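Local structure of putative alpha-ketoglutarate-dependent taurine dioxygenase (Burkholderia xenovorans, 5HSX) at residues P133-L138 and T291-D296; A27-E32 and F252-K257. The protein probably acts as an iron(II)- and 2-oxoglutarate-dependent dioxygenase of the TfdA/TauD family, using molecular oxygen to oxidise a substrate that is not established. All coordinates share one frame; numbering follows the deposited sequence.

Interaction 1. Residues P133-L138 and T291-D296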
# COMPACT_ATOMS: atom_id res chain seq x y z
N PRO B 133 -20.88 -11.04 -6.85
CA PRO B 133 -20.07 -12.20 -7.25
C PRO B 133 -19.12 -12.60 -6.13
O PRO B 133 -18.56 -11.76 -5.43
CB PRO B 133 -19.29 -11.69 -8.48
CG PRO B 133 -19.27 -10.20 -8.32
CD PRO B 133 -20.61 -9.86 -7.70
N TRP B 134 -18.96 -13.91 -5.93
CA TRP B 134 -18.12 -14.33 -4.82
C TRP B 134 -16.64 -14.24 -5.13
O TRP B 134 -15.83 -14.16 -4.20
CB TRP B 134 -18.51 -15.74 -4.36
CG TRP B 134 -17.98 -16.89 -5.16
CD1 TRP B 134 -18.62 -17.56 -6.18
CD2 TRP B 134 -16.73 -17.56 -4.97
NE1 TRP B 134 -17.83 -18.59 -6.64
CE2 TRP B 134 -16.66 -18.61 -5.92
CE3 TRP B 134 -15.65 -17.37 -4.09
CZ2 TRP B 134 -15.56 -19.46 -6.01
CZ3 TRP B 134 -14.56 -18.22 -4.19
CH2 TRP B 134 -14.52 -19.25 -5.15
N ALA B 135 -16.25 -14.23 -6.41
CA ALA B 135 -14.83 -14.20 -6.75
C ALA B 135 -14.67 -13.60 -8.13
O ALA B 135 -15.59 -13.59 -8.95
CB ALA B 135 -14.21 -15.61 -6.74
N SER B 136 -13.46 -13.12 -8.40
CA SER B 136 -13.09 -12.68 -9.73
C SER B 136 -11.71 -13.23 -10.07
O SER B 136 -10.88 -13.44 -9.19
CB SER B 136 -13.11 -11.15 -9.85
OG SER B 136 -14.15 -10.58 -9.08
N ILE B 137 -11.48 -13.43 -11.37
CA ILE B 137 -10.21 -13.91 -11.89
C ILE B 137 -9.77 -12.93 -12.97
O ILE B 137 -10.39 -12.86 -14.04
CB ILE B 137 -10.31 -15.33 -12.44
CG1 ILE B 137 -10.72 -16.29 -11.32
CG2 ILE B 137 -8.98 -15.75 -13.08
CD1 ILE B 137 -11.23 -17.60 -11.79
N LEU B 138 -8.70 -12.19 -12.70
CA LEU B 138 -8.23 -11.11 -13.56
C LEU B 138 -6.86 -11.49 -14.12
O LEU B 138 -5.94 -11.78 -13.35
CB LEU B 138 -8.14 -9.81 -12.76
CG LEU B 138 -7.61 -8.54 -13.42
CD1 LEU B 138 -8.52 -8.12 -14.56
CD2 LEU B 138 -7.50 -7.45 -12.34
N THR B 291 -12.92 -12.49 -15.48
CA THR B 291 -14.14 -13.27 -15.33
C THR B 291 -14.57 -13.16 -13.88
O THR B 291 -13.75 -12.88 -12.99
CB THR B 291 -13.91 -14.74 -15.70
OG1 THR B 291 -12.87 -15.27 -14.87
CG2 THR B 291 -13.50 -14.87 -17.17
N THR B 292 -15.86 -13.35 -13.61
CA THR B 292 -16.30 -13.37 -12.22
C THR B 292 -17.29 -14.50 -12.03
O THR B 292 -17.94 -14.96 -12.97
CB THR B 292 -16.89 -12.02 -11.73
OG1 THR B 292 -18.25 -11.90 -12.10
CG2 THR B 292 -16.12 -10.82 -12.31
N LEU B 293 -17.36 -14.97 -10.79
CA LEU B 293 -18.14 -16.15 -10.43
C LEU B 293 -19.37 -15.72 -9.65
O LEU B 293 -19.27 -14.92 -8.72
CB LEU B 293 -17.29 -17.12 -9.62
CG LEU B 293 -15.99 -17.58 -10.30
CD1 LEU B 293 -15.24 -18.57 -9.41
CD2 LEU B 293 -16.27 -18.20 -11.66
N VAL B 294 -20.53 -16.30 -10.01
CA VAL B 294 -21.81 -15.95 -9.40
C VAL B 294 -21.80 -16.30 -7.92
O VAL B 294 -21.44 -17.41 -7.53
CB VAL B 294 -22.95 -16.67 -10.14
CG1 VAL B 294 -24.31 -16.42 -9.48
CG2 VAL B 294 -22.97 -16.27 -11.63
N GLY B 295 -22.22 -15.35 -7.08
CA GLY B 295 -22.26 -15.53 -5.65
C GLY B 295 -23.68 -15.65 -5.13
O GLY B 295 -24.66 -15.47 -5.86
N ASP B 296 -23.79 -15.97 -3.85
CA ASP B 296 -25.07 -16.12 -3.17
C ASP B 296 -25.44 -14.83 -2.44
O ASP B 296 -24.67 -13.86 -2.40
CB ASP B 296 -25.02 -17.31 -2.22
CG ASP B 296 -25.18 -18.64 -2.93
OD1 ASP B 296 -26.05 -18.73 -3.83
OD2 ASP B 296 -24.44 -19.59 -2.60
O HOH W 1 -20.05 -19.57 -8.54
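Ile137 and Thr291 pair through their backbones as antiparallel neighbours. Ile137 N gives a nearly straight bond to Thr291 O (2.8 Å, 171° at the hydrogen), and Thr291 N returns one to Ile137 O at 2.9 Å. Further along, Leu293 N binds Ala135 O. Ser136 and Thr292 form the non-hydrogen-bonded pair between the Ile137-Thr291 bonds and that of Leu293 N. Just before strand 135-138, Trp134 N reaches Leu293 O at 3.0 Å, but this bond is bent, with 131° at the hydrogen.

The apolar contact is mainly Trp134 with Leu293. The two side chains run side by side in the same direction. Leu293 CD1 touches the six-membered ring at Trp134 CZ2 (3.5 Å), while its CB lies obliquely by the indole nitrogen. Trp134 CG sits between its own backbone N and carbonyl carbon (chi1 80°), which folds the indole back so that Ala135 CB lies over one face, toward the rim. Gly295 CA passes at the ring edge.

One water lies at the edge of the indole, in its plane, and joins the segments. It donates to Val294 O at 2.8 Å and accepts a weak bond from Trp134 NE1.

Ser136 and Thr292 share one face of the sheet, where Thr292 CG2 packs against Ser136 OG at 3.8 Å. There Ser136 OG binds Asn268 and Thr292 OG1 binds Thr83. On the opposite face, Thr291 OG1 binds Ser76. Ser136 OG also makes a weak bond to Asp125, a ligand of the bound sodium ion.

This is an antiparallel strand pair inside the major sheet of the double-stranded beta-helix (jelly-roll) fold of TauD-like dioxygenases. Its Ser136 side lies close to the metal site.

Interaction 2. Residues A27-E32 and F252-K257. With EDO (1,2-ethanediol), chain N.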
# COMPACT_ATOMS: atom_id res chain seq x y z
N ALA B 27 1.48 -10.99 6.25
CA ALA B 27 1.11 -11.76 7.44
C ALA B 27 -0.23 -12.46 7.25
O ALA B 27 -0.40 -13.61 7.67
CB ALA B 27 1.06 -10.85 8.67
N HIS B 28 -1.21 -11.78 6.63
CA HIS B 28 -2.51 -12.42 6.56
C HIS B 28 -3.26 -12.27 5.24
O HIS B 28 -4.45 -12.63 5.19
CB HIS B 28 -3.42 -11.93 7.70
CG HIS B 28 -2.93 -12.31 9.07
ND1 HIS B 28 -2.98 -13.60 9.54
CD2 HIS B 28 -2.38 -11.57 10.06
CE1 HIS B 28 -2.48 -13.64 10.77
NE2 HIS B 28 -2.11 -12.42 11.10
N ILE B 29 -2.65 -11.77 4.18
CA ILE B 29 -3.36 -11.73 2.90
C ILE B 29 -2.38 -11.85 1.74
O ILE B 29 -1.33 -11.21 1.71
CB ILE B 29 -4.25 -10.48 2.77
CG1 ILE B 29 -5.02 -10.52 1.46
CG2 ILE B 29 -3.42 -9.18 2.90
CD1 ILE B 29 -6.14 -9.49 1.39
N GLY B 30 -2.76 -12.68 0.76
CA GLY B 30 -2.05 -12.77 -0.50
C GLY B 30 -1.07 -13.92 -0.52
O GLY B 30 -0.30 -14.09 0.43
N ALA B 31 -1.08 -14.70 -1.60
CA ALA B 31 -0.12 -15.78 -1.76
C ALA B 31 0.07 -16.06 -3.25
O ALA B 31 -0.88 -16.00 -4.03
CB ALA B 31 -0.57 -17.05 -1.04
N GLU B 32 1.31 -16.36 -3.63
CA GLU B 32 1.59 -16.84 -4.98
C GLU B 32 1.41 -18.35 -5.01
O GLU B 32 1.75 -19.04 -4.05
CB GLU B 32 3.01 -16.47 -5.42
CG GLU B 32 3.25 -14.99 -5.55
CD GLU B 32 4.45 -14.66 -6.42
OE1 GLU B 32 5.18 -15.60 -6.82
OE2 GLU B 32 4.66 -13.46 -6.72
N PHE B 252 -3.55 -4.79 7.00
CA PHE B 252 -4.56 -5.65 6.39
C PHE B 252 -4.37 -5.83 4.89
O PHE B 252 -5.16 -6.55 4.27
CB PHE B 252 -5.98 -5.11 6.65
CG PHE B 252 -6.31 -4.88 8.10
CD1 PHE B 252 -6.08 -5.88 9.04
CD2 PHE B 252 -6.84 -3.66 8.52
CE1 PHE B 252 -6.37 -5.67 10.38
CE2 PHE B 252 -7.12 -3.44 9.86
CZ PHE B 252 -6.89 -4.45 10.80
N THR B 253 -3.34 -5.22 4.29
CA THR B 253 -3.29 -5.10 2.84
C THR B 253 -2.13 -5.88 2.21
O THR B 253 -1.14 -6.21 2.87
CB THR B 253 -3.17 -3.63 2.38
OG1 THR B 253 -1.86 -3.12 2.71
CG2 THR B 253 -4.24 -2.78 3.04
N VAL B 254 -2.28 -6.14 0.91
CA VAL B 254 -1.19 -6.63 0.08
C VAL B 254 -1.22 -5.87 -1.25
O VAL B 254 -2.30 -5.52 -1.75
CB VAL B 254 -1.28 -8.16 -0.14
CG1 VAL B 254 -2.53 -8.54 -0.96
CG2 VAL B 254 -0.00 -8.69 -0.81
N ARG B 255 -0.04 -5.60 -1.80
CA ARG B 255 0.12 -4.91 -3.08
C ARG B 255 0.73 -5.86 -4.09
O ARG B 255 1.63 -6.65 -3.76
CB ARG B 255 0.99 -3.66 -2.89
CG ARG B 255 1.21 -2.82 -4.15
CD ARG B 255 1.83 -1.49 -3.74
NE ARG B 255 2.19 -0.69 -4.91
CZ ARG B 255 2.50 0.61 -4.84
NH1 ARG B 255 2.46 1.24 -3.68
NH2 ARG B 255 2.83 1.27 -5.95
N PHE B 256 0.26 -5.79 -5.34
CA PHE B 256 0.66 -6.71 -6.40
C PHE B 256 1.14 -5.91 -7.60
O PHE B 256 0.39 -5.07 -8.12
CB PHE B 256 -0.51 -7.61 -6.81
CG PHE B 256 -0.16 -8.69 -7.80
CD1 PHE B 256 0.64 -9.76 -7.43
CD2 PHE B 256 -0.69 -8.66 -9.08
CE1 PHE B 256 0.94 -10.77 -8.34
CE2 PHE B 256 -0.41 -9.67 -9.99
CZ PHE B 256 0.40 -10.73 -9.62
N LYS B 257 2.36 -6.17 -8.05
CA LYS B 257 2.88 -5.56 -9.26
C LYS B 257 2.70 -6.54 -10.40
O LYS B 257 3.27 -7.64 -10.37
CB LYS B 257 4.34 -5.14 -9.11
CG LYS B 257 4.89 -4.52 -10.39
CD LYS B 257 6.26 -3.91 -10.17
CE LYS B 257 6.73 -3.13 -11.40
NZ LYS B 257 6.91 -3.98 -12.62
C1 EDO N . -3.44 -17.79 7.33
O1 EDO N . -2.75 -18.14 8.53
C2 EDO N . -3.34 -16.29 7.11
O2 EDO N . -3.83 -15.61 8.27
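Ile29 carries most of the contact, meeting Val254 and the backbone of 252-253. Before it, His28 meets a bound 1,2-ethanediol at the edge of its imidazole. The diol oxygen O2 lies in the ring plane, by His28 ND1, in a nearly straight but very short hydrogen bond (2.5 Å, 178°), whose exact length is doubtful. Either partner could be the donor. The diol probably comes from the crystallisation liquor. The other ring nitrogen, NE2, makes a weak hydrogen bond to Asp281 of the second subunit. His28 O binds the side chain of Asn154.

In Ile29, CG1 is anti to the backbone N (chi1 -177°), which leaves CG2 between N and the carbonyl carbon and facing the other segment. Ile29 CG2 touches Phe252 O at 3.4 Å, then Thr253 C at 3.6 Å. The same methyl lies 3.9 Å from Val254 CB, and the two side chains meet at a slant. Ile29 O comes within 3.6 Å of Val254 CB, an apolar neighbour, and takes its hydrogen bond from Ser26 OG instead. Val59 touches both side chains from strand 59-62.

Gly30 follows, its CA 4.3 Å from Val254 CG1. Its phi is positive (97°), and with no side chain its CA can lie close to Val254.

No hydrogen bond links the two segments. The contact is buried apolar packing between the lead-in to strand 31-34 of the major sheet and strand 253-256, outermost in the minor sheet within this chain. Such sheet-to-sheet packing belongs to the double-stranded beta-helix core of this family.

Both contacts are buried and both reach the seven-stranded sheet, but in different ways. Interaction 1 joins two neighbouring strands within that sheet, so backbone hydrogen bonds dominate. Its centre lies about 8 Å from the centre of the chain, with the side chain of Ser136 about 7 Å from the bound sodium ion. Interaction 2 joins the sheet to the four-stranded one and rests on aliphatic side chains packed on each other and on backbone, with no hydrogen bond across. Its centre is about 13 Å from that of the chain, the side chain of Ile29 is about 14 Å from the sodium ion, and the second subunit comes close. The two centres are about 19 Å apart.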